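Local coordinates for protein AP endonuclease, family 2 (Brucella melitensis biovar Abortus, PDB 3NGF) that probably isomerises hydroxypyruvate in a manganese-binding TIM-barrel active site, and may act as an endonuclease, at residues Q64-M69 against H209-S214. Residues are numbered along the deposited sequence; the frame is centred on the assembly and turned at random.
Sequences QVLFNM and HVQIAS. With MN (manganese (II) ion), chain C.
Gln211 OE1 coordinates the manganese ion at 2.3 Å and also accepts a hydrogen bond from Gln183, while at the other corner of the same amide Gln211 NE2 lies 4.0 Å from Leu66 CD2. Glu150 and Glu247, the predicted proton donor/acceptors, bind the manganese together with Asp185, and two waters complete its six ligands. Next to Gln211 on the inward-facing side of the strand, His209 lies buried in the barrel interior. His209 NE2 bonds to Glu41 OE1 and Gln211 NE2 to Glu41 OE2, so a single carboxylate from strand 39-41 ties a second-shell histidine to a metal ligand. Metal and carboxylate thus fix the rotation of the Gln211 amide, the leucine methyl packs against its nitrogen end, and the shared carboxylate probably helps to position it.

With CG anti to the backbone N (chi1 -167°), the His209 imidazole reaches across to strand 63-68 and meets two hydrophobic side chains. Leu66 CB sits over one ring face, displaced toward the rim, and Leu66 CD2 comes within 3.6 Å of His209 CD2. Val65 CG1 approaches obliquely, 3.5 Å from His209 CE1, the two side chains crossing at about a right angle.

Both Val65 and Leu66 point inward here. Around them the strand departs from regular geometry (Val65 psi -33°), and Gln64 NE2 bonds back to Leu66 O at 3.0 Å.

Strands 63-68 and 207-212 are third and seventh of the eight-stranded parallel barrel, so they face each other across its interior; the axes of 64-68 and 209-212 approach to 9.2 Å and are inclined at 81°. Trp243 of strand 243-246 touches both Val65 and His209, helix 88-104 packs against Phe67 and Met69, and helix 228-237 covers Val210 and Ile212.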
loop_
_atom_site.group_PDB
_atom_site.type_symbol
_atom_site.label_atom_id
_atom_site.label_comp_id
_atom_site.label_asym_id
_atom_site.label_seq_id
_atom_site.Cartn_x
_atom_site.Cartn_y
_atom_site.Cartn_z
ATOM N N GLN A 64 -6.524 -1.299 11.175
ATOM C CA GLN A 64 -5.649 -0.511 10.316
ATOM C C GLN A 64 -4.722 -1.473 9.582
ATOM O O GLN A 64 -3.885 -2.134 10.208
ATOM C CB GLN A 64 -4.812 0.484 11.128
ATOM C CG GLN A 64 -3.989 1.434 10.226
ATOM C CD GLN A 64 -4.850 2.433 9.463
ATOM O OE1 GLN A 64 -5.774 3.000 10.035
ATOM N NE2 GLN A 64 -4.512 2.702 8.180
ATOM N N VAL A 65 -4.908 -1.593 8.270
ATOM C CA VAL A 65 -4.200 -2.624 7.491
ATOM C C VAL A 65 -2.864 -2.132 6.953
ATOM O O VAL A 65 -1.903 -2.918 6.849
ATOM C CB VAL A 65 -5.106 -3.104 6.355
ATOM C CG1 VAL A 65 -4.378 -4.001 5.400
ATOM C CG2 VAL A 65 -6.386 -3.785 6.978
ATOM N N LEU A 66 -2.786 -0.848 6.632
ATOM C CA LEU A 66 -1.620 -0.294 5.927
ATOM C C LEU A 66 -1.630 1.219 6.022
ATOM O O LEU A 66 -2.693 1.840 6.015
ATOM C CB LEU A 66 -1.655 -0.707 4.438
ATOM C CG LEU A 66 -0.537 -0.107 3.547
ATOM C CD1 LEU A 66 0.704 -0.913 3.726
ATOM C CD2 LEU A 66 -0.956 -0.042 2.070
ATOM N N PHE A 67 -0.446 1.817 6.112
ATOM C CA PHE A 67 -0.243 3.208 5.712
ATOM C C PHE A 67 1.226 3.425 5.330
ATOM O O PHE A 67 2.048 2.489 5.382
ATOM C CB PHE A 67 -0.748 4.227 6.746
ATOM C CG PHE A 67 -0.088 4.121 8.105
ATOM C CD1 PHE A 67 1.058 4.881 8.387
ATOM C CD2 PHE A 67 -0.590 3.257 9.070
ATOM C CE1 PHE A 67 1.686 4.800 9.648
ATOM C CE2 PHE A 67 -0.007 3.170 10.310
ATOM C CZ PHE A 67 1.132 3.935 10.608
ATOM N N ASN A 68 1.520 4.611 4.825
ATOM C CA ASN A 68 2.870 4.902 4.323
ATOM C C ASN A 68 3.704 5.629 5.346
ATOM O O ASN A 68 3.196 6.431 6.137
ATOM C CB ASN A 68 2.820 5.777 3.076
ATOM C CG ASN A 68 2.106 5.148 1.925
ATOM O OD1 ASN A 68 1.614 4.033 2.010
ATOM N ND2 ASN A 68 2.040 5.886 0.800
ATOM N N MET A 69 5.012 5.405 5.289
ATOM C CA MET A 69 5.950 6.243 6.023
ATOM C C MET A 69 5.947 7.681 5.446
ATOM O O MET A 69 5.513 7.894 4.309
ATOM C CB MET A 69 7.349 5.626 5.957
ATOM C CG MET A 69 7.419 4.198 6.490
ATOM S SD MET A 69 9.109 3.648 6.617
ATOM C CE MET A 69 8.919 2.102 7.530
ATOM N N HIS A 209 0.666 -7.527 0.859
ATOM C CA HIS A 209 -0.507 -6.697 0.693
ATOM C C HIS A 209 -0.799 -6.648 -0.795
ATOM O O HIS A 209 0.116 -6.745 -1.621
ATOM C CB HIS A 209 -0.295 -5.301 1.272
ATOM C CG HIS A 209 -1.562 -4.502 1.397
ATOM N ND1 HIS A 209 -2.649 -4.946 2.114
ATOM C CD2 HIS A 209 -1.924 -3.312 0.859
ATOM C CE1 HIS A 209 -3.634 -4.061 2.007
ATOM N NE2 HIS A 209 -3.214 -3.057 1.256
ATOM N N VAL A 210 -2.077 -6.516 -1.098
ATOM C CA VAL A 210 -2.591 -6.441 -2.451
ATOM C C VAL A 210 -3.526 -5.221 -2.477
ATOM O O VAL A 210 -4.196 -4.920 -1.500
ATOM C CB VAL A 210 -3.341 -7.732 -2.850
ATOM C CG1 VAL A 210 -4.021 -7.577 -4.254
ATOM C CG2 VAL A 210 -2.402 -8.940 -2.821
ATOM N N GLN A 211 -3.523 -4.515 -3.593
ATOM C CA GLN A 211 -4.463 -3.439 -3.856
ATOM C C GLN A 211 -5.100 -3.643 -5.223
ATOM O O GLN A 211 -4.521 -4.315 -6.092
ATOM C CB GLN A 211 -3.780 -2.081 -3.794
ATOM C CG GLN A 211 -3.400 -1.663 -2.362
ATOM C CD GLN A 211 -2.550 -0.433 -2.356
ATOM O OE1 GLN A 211 -1.652 -0.294 -3.174
ATOM N NE2 GLN A 211 -2.849 0.492 -1.456
ATOM N N ILE A 212 -6.305 -3.096 -5.374
ATOM C CA ILE A 212 -7.104 -3.210 -6.598
ATOM C C ILE A 212 -7.780 -1.899 -7.022
ATOM O O ILE A 212 -8.118 -1.034 -6.201
ATOM C CB ILE A 212 -8.187 -4.329 -6.496
ATOM C CG1 ILE A 212 -9.272 -3.983 -5.466
ATOM C CG2 ILE A 212 -7.526 -5.694 -6.206
ATOM C CD1 ILE A 212 -10.468 -4.974 -5.439
ATOM N N ALA A 213 -7.969 -1.769 -8.340
ATOM C CA ALA A 213 -8.699 -0.675 -8.948
ATOM C C ALA A 213 -8.890 -1.061 -10.414
ATOM O O ALA A 213 -8.069 -1.816 -10.982
ATOM C CB ALA A 213 -7.926 0.685 -8.831
ATOM N N SER A 214 -9.959 -0.582 -11.035
ATOM C CA SER A 214 -10.170 -0.876 -12.460
ATOM C C SER A 214 -9.018 -0.359 -13.325
ATOM O O SER A 214 -8.398 0.665 -13.010
ATOM C CB SER A 214 -11.514 -0.320 -12.967
ATOM O OG SER A 214 -11.497 1.077 -13.135
HETATM MN MN MN C . -1.226 1.431 -4.625
HETATM O O HOH W 1 -0.286 2.615 -2.675
HETATM O O HOH W 2 -0.722 3.344 -5.734
#